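Local coordinates for beta-ketoacyl-[acyl-carrier-protein] synthase FabY (Pseudomonas aeruginosa, PDB 4CW4) that catalyses the condensation of acetyl-CoA with malonyl-ACP to form beta-acetoacetyl-ACP, the primer for fatty acid biosynthesis, at residues Cys359-Ala364 with Val475-Ala480; His437-Ser442 with Ile535-Phe540. All coordinates share one frame; numbering follows the deposited sequence.

Contact 1. Residues Cys359-Ala364 with Val475-Ala480; sequences CGFTLA and VGHSLA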
loop_
_atom_site.group_PDB
_atom_site.type_symbol
_atom_site.label_atom_id
_atom_site.label_comp_id
_atom_site.label_asym_id
_atom_site.label_seq_id
_atom_site.Cartn_x
_atom_site.Cartn_y
_atom_site.Cartn_z
ATOM N N CYS A 359 -3.742 15.223 24.378
ATOM C CA CYS A 359 -3.069 14.027 24.881
ATOM C C CYS A 359 -3.146 12.822 23.947
ATOM O O CYS A 359 -3.121 11.675 24.401
ATOM C CB CYS A 359 -3.638 13.667 26.250
ATOM S SG CYS A 359 -5.432 13.350 26.271
ATOM N N GLY A 360 -3.156 13.075 22.641
ATOM C CA GLY A 360 -3.105 12.001 21.658
ATOM C C GLY A 360 -4.269 12.068 20.691
ATOM O O GLY A 360 -5.293 12.714 20.960
ATOM N N PHE A 361 -4.118 11.385 19.562
ATOM C CA PHE A 361 -5.137 11.435 18.541
ATOM C C PHE A 361 -6.289 10.475 18.837
ATOM O O PHE A 361 -6.202 9.612 19.720
ATOM C CB PHE A 361 -4.539 11.312 17.114
ATOM C CG PHE A 361 -4.163 9.918 16.644
ATOM C CD1 PHE A 361 -5.091 9.090 16.044
ATOM C CD2 PHE A 361 -2.850 9.516 16.663
ATOM C CE1 PHE A 361 -4.746 7.865 15.536
ATOM C CE2 PHE A 361 -2.485 8.263 16.149
ATOM C CZ PHE A 361 -3.449 7.450 15.591
ATOM N N THR A 362 -7.379 10.662 18.105
ATOM C CA THR A 362 -8.550 9.814 18.173
ATOM C C THR A 362 -8.721 9.081 16.853
ATOM O O THR A 362 -8.784 9.699 15.794
ATOM C CB THR A 362 -9.791 10.677 18.439
ATOM O OG1 THR A 362 -9.707 11.211 19.765
ATOM C CG2 THR A 362 -11.084 9.873 18.294
ATOM N N LEU A 363 -8.811 7.763 16.934
ATOM C CA LEU A 363 -8.975 6.918 15.771
ATOM C C LEU A 363 -10.378 7.084 15.183
ATOM O O LEU A 363 -11.351 7.194 15.920
ATOM C CB LEU A 363 -8.749 5.477 16.209
ATOM C CG LEU A 363 -8.629 4.413 15.146
ATOM C CD1 LEU A 363 -7.412 4.654 14.290
ATOM C CD2 LEU A 363 -8.549 3.065 15.818
ATOM N N ALA A 364 -10.482 7.083 13.855
ATOM C CA ALA A 364 -11.745 7.283 13.171
ATOM C C ALA A 364 -11.831 6.450 11.898
ATOM O O ALA A 364 -10.819 6.031 11.335
ATOM C CB ALA A 364 -11.929 8.737 12.828
ATOM N N VAL A 475 -13.975 15.005 13.412
ATOM C CA VAL A 475 -14.159 13.639 12.925
ATOM C C VAL A 475 -13.020 12.696 13.274
ATOM O O VAL A 475 -13.010 11.564 12.834
ATOM C CB VAL A 475 -14.381 13.625 11.385
ATOM C CG1 VAL A 475 -15.616 14.446 11.029
ATOM C CG2 VAL A 475 -13.131 14.140 10.629
ATOM N N GLY A 476 -12.090 13.152 14.097
ATOM C CA GLY A 476 -10.959 12.326 14.457
ATOM C C GLY A 476 -10.053 12.078 13.273
ATOM O O GLY A 476 -10.135 12.769 12.250
ATOM N N HIS A 477 -9.168 11.104 13.442
ATOM C CA HIS A 477 -8.092 10.802 12.519
ATOM C C HIS A 477 -8.379 9.491 11.801
ATOM O O HIS A 477 -8.244 8.417 12.378
ATOM C CB HIS A 477 -6.810 10.687 13.331
ATOM C CG HIS A 477 -5.572 10.667 12.507
ATOM N ND1 HIS A 477 -5.587 10.348 11.172
ATOM C CD2 HIS A 477 -4.282 10.941 12.818
ATOM C CE1 HIS A 477 -4.359 10.440 10.687
ATOM N NE2 HIS A 477 -3.547 10.796 11.664
ATOM N N SER A 478 -8.785 9.582 10.540
ATOM C CA SER A 478 -9.170 8.401 9.755
ATOM C C SER A 478 -8.013 7.785 8.970
ATOM O O SER A 478 -8.222 7.014 8.035
ATOM C CB SER A 478 -10.321 8.743 8.808
ATOM O OG SER A 478 -9.908 9.773 7.928
ATOM N N LEU A 479 -6.792 8.087 9.388
ATOM C CA LEU A 479 -5.611 7.351 8.934
ATOM C C LEU A 479 -5.407 7.616 7.435
ATOM O O LEU A 479 -5.149 8.758 7.069
ATOM C CB LEU A 479 -5.702 5.865 9.295
ATOM C CG LEU A 479 -5.901 5.531 10.782
ATOM C CD1 LEU A 479 -5.764 4.040 11.019
ATOM C CD2 LEU A 479 -4.947 6.309 11.699
ATOM N N ALA A 480 -5.525 6.601 6.568
ATOM C CA ALA A 480 -5.347 6.861 5.133
ATOM C C ALA A 480 -6.222 8.007 4.644
ATOM O O ALA A 480 -5.802 8.813 3.824
ATOM C CB ALA A 480 -5.631 5.626 4.269
#
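Two backbone hydrogen bonds clasp His477 to the loop Cys359-Ala364 in the interior of the thiolase-like fold. His477 N donates to Thr362 O at 2.8 Å, meeting the carbonyl almost end-on. Its own carbonyl takes the longer and more bent bond from Ala364 N (3.0 Å to His477 O), whose donor stands above the carbonyl plane. Both bonds flank Leu363 and make an isolated beta bridge between two otherwise irregular segments. Gly476, at positive phi, turns the chain out of the short helix ending at Val475 and delivers His477 to this bridge.

The His477 ring leans over Phe361 in an edge-to-face pair, centroids 4.8 Å apart and planes at 55°, with CD2 above the phenyl face. CG of His477 lies anti to the backbone N (chi1 -168°), and its ND1 receives the amide of Leu479 from 31° off the ring plane (Leu479 N to His477 ND1, 3.1 Å), which restricts rotation of the imidazole. The ring, predicted to be catalytic, reaches the inferred nucleophile Cys286, consistent with the Cys-His-His triad of KAS I/II enzymes. CD2 of Leu479 lies over one face of the imidazole, toward its rim, and also approaches CE1 of Phe361, while Leu479 CD1 meets Leu363 CD1 at 3.7 Å. Tyr325 supplies a further edge-to-face partner to Phe361.

Packing tightens at Ala364, whose CB lies 3.0 Å from Val475 O. The side chain of Ser478 turns its hydroxyl to Asp485. The buried carbonyl of Ala364 has no conventional hydrogen-bond partner and is met instead by a CA-H...O contact, 3.3 Å from Ser478 CA to Ala364 O.

Contact 2. Residues His437-Ser442 with Ile535-Phe540; sequences HAHGSS and INSKGF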
loop_
_atom_site.group_PDB
_atom_site.type_symbol
_atom_site.label_atom_id
_atom_site.label_comp_id
_atom_site.label_asym_id
_atom_site.label_seq_id
_atom_site.Cartn_x
_atom_site.Cartn_y
_atom_site.Cartn_z
ATOM N N HIS A 437 -5.523 23.879 6.185
ATOM C CA HIS A 437 -6.106 22.718 6.840
ATOM C C HIS A 437 -4.960 21.995 7.517
ATOM O O HIS A 437 -4.230 21.207 6.896
ATOM C CB HIS A 437 -6.850 21.826 5.840
ATOM C CG HIS A 437 -8.331 21.908 6.001
ATOM N ND1 HIS A 437 -8.995 21.193 6.968
ATOM C CD2 HIS A 437 -9.265 22.679 5.382
ATOM C CE1 HIS A 437 -10.278 21.509 6.936
ATOM N NE2 HIS A 437 -10.467 22.404 5.978
ATOM N N ALA A 438 -4.793 22.293 8.801
ATOM C CA ALA A 438 -3.698 21.749 9.563
ATOM C C ALA A 438 -3.890 20.271 9.770
ATOM O O ALA A 438 -5.005 19.784 9.884
ATOM C CB ALA A 438 -3.595 22.422 10.906
ATOM N N HIS A 439 -2.773 19.579 9.850
ATOM C CA HIS A 439 -2.772 18.175 10.202
ATOM C C HIS A 439 -3.509 18.021 11.531
ATOM O O HIS A 439 -4.409 17.203 11.647
ATOM C CB HIS A 439 -1.348 17.654 10.303
ATOM C CG HIS A 439 -1.274 16.213 10.672
ATOM N ND1 HIS A 439 -1.813 15.219 9.883
ATOM C CD2 HIS A 439 -0.737 15.593 11.752
ATOM C CE1 HIS A 439 -1.593 14.045 10.451
ATOM N NE2 HIS A 439 -0.962 14.247 11.596
ATOM N N GLY A 440 -3.126 18.825 12.518
ATOM C CA GLY A 440 -3.916 19.013 13.732
ATOM C C GLY A 440 -4.408 17.720 14.344
ATOM O O GLY A 440 -5.608 17.525 14.489
ATOM N N SER A 441 -3.481 16.855 14.726
ATOM C CA SER A 441 -3.826 15.499 15.142
ATOM C C SER A 441 -4.188 15.389 16.616
ATOM O O SER A 441 -4.615 14.328 17.046
ATOM C CB SER A 441 -2.655 14.562 14.835
ATOM O OG SER A 441 -1.463 15.107 15.352
ATOM N N SER A 442 -4.038 16.476 17.373
ATOM C CA SER A 442 -4.347 16.522 18.810
ATOM C C SER A 442 -3.288 15.838 19.667
ATOM O O SER A 442 -3.623 15.125 20.613
ATOM C CB SER A 442 -5.732 15.949 19.132
ATOM O OG SER A 442 -6.176 16.354 20.427
ATOM N N ILE A 535 -3.563 21.958 2.257
ATOM C CA ILE A 535 -3.877 20.760 3.031
ATOM C C ILE A 535 -2.563 20.179 3.556
ATOM O O ILE A 535 -1.676 19.857 2.756
ATOM C CB ILE A 535 -4.558 19.689 2.155
ATOM C CG1 ILE A 535 -5.763 20.241 1.378
ATOM C CG2 ILE A 535 -4.968 18.501 3.009
ATOM C CD1 ILE A 535 -6.862 20.792 2.190
ATOM N N ASN A 536 -2.425 20.064 4.874
ATOM C CA ASN A 536 -1.192 19.582 5.461
ATOM C C ASN A 536 -1.363 18.247 6.176
ATOM O O ASN A 536 -2.338 18.038 6.909
ATOM C CB ASN A 536 -0.609 20.607 6.433
ATOM C CG ASN A 536 0.869 20.358 6.687
ATOM O OD1 ASN A 536 1.619 20.024 5.756
ATOM N ND2 ASN A 536 1.285 20.443 7.945
ATOM N N SER A 537 -0.426 17.339 5.952
ATOM C CA SER A 537 -0.556 15.985 6.489
ATOM C C SER A 537 0.785 15.318 6.727
ATOM O O SER A 537 1.812 15.619 6.105
ATOM C CB SER A 537 -1.394 15.120 5.551
ATOM O OG SER A 537 -1.794 13.900 6.140
ATOM N N LYS A 538 0.778 14.353 7.640
ATOM C CA LYS A 538 2.004 13.668 7.982
ATOM C C LYS A 538 1.610 12.398 8.647
ATOM O O LYS A 538 0.447 12.173 9.026
ATOM C CB LYS A 538 2.856 14.475 8.967
ATOM C CG LYS A 538 2.595 15.972 8.989
ATOM C CD LYS A 538 2.889 16.576 10.322
ATOM C CE LYS A 538 4.338 16.557 10.658
ATOM N NZ LYS A 538 4.756 17.858 11.250
ATOM N N GLY A 539 2.603 11.559 8.809
ATOM C CA GLY A 539 2.377 10.318 9.470
ATOM C C GLY A 539 3.716 9.805 9.856
ATOM O O GLY A 539 4.764 10.348 9.501
ATOM N N PHE A 540 3.636 8.752 10.630
ATOM C CA PHE A 540 4.737 7.827 10.908
ATOM C C PHE A 540 5.548 7.528 9.681
ATOM O O PHE A 540 5.044 7.587 8.556
ATOM C CB PHE A 540 4.229 6.449 11.400
ATOM C CG PHE A 540 3.376 6.489 12.634
ATOM C CD1 PHE A 540 3.188 7.663 13.356
ATOM C CD2 PHE A 540 2.752 5.329 13.070
ATOM C CE1 PHE A 540 2.397 7.677 14.495
ATOM C CE2 PHE A 540 1.960 5.332 14.208
ATOM C CZ PHE A 540 1.786 6.509 14.924
HETATM O O HOH W 1 -3.735 14.755 7.849
#
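Ile535 and His437 form a parallel bridge between strands 532-539 and 434-437, their side chains emerging on the same sheet face, where Ile535 CD1 touches His437 CB at 3.8 Å. At the next residue the strands are bonded: Asn536 N donates to His437 O over 2.9 Å with a nearly straight N-H...O angle of 161°. The amide end of Asn536 turns to Ser546, Asn410 and Glu450. The backbone oxygen Asn536 O comes 3.3 Å from His439 CA, near the plane of the imidazole, and is hydrogen-bonded to Gln486. Ser537 follows, and in its given conformer a water bridges it to the ring, 2.7 Å from Ser537 OG and 2.8 Å from His439 ND1, in the imidazole plane. Lys538, also modelled in two conformers, passes its amide N over one ring face; the extended chi1 of His439 (180°) brings the ring beside it, with Lys538 O 3.1 Å from His439 CE1 and Lys538 CD packed by His439 CD2.

His439, predicted to be catalytic, is thus held at its backbone by Glu450 and Lys472, and at its ring by strand packing and the water at ND1, an arrangement consistent with positioning NE2 for the active site.

Overall arrangement
Contacts 1 and 2 lie side by side in the core of the ketosynthase region, their centres about 10 Å apart, and their segments alternate along the chain: 359-364, 437-442, 475-480, then 535-540. Loops 359-364 and 437-442 are themselves joined, probably by a hydrogen bond from Gly360 N to Ser442 O at 2.9 Å. Helix 482-496, which follows 475-480, packs on both contacts. The two histidines approach each other, with His477 NE2 4.0 Å from His439 CE1, and both side chains lie within about 5 Å of that of Cys286. Four distant parts of the sequence thus converge around the probable Cys-His-His active site, while Phe540 of contact 2 packs on Phe260 of the second subunit.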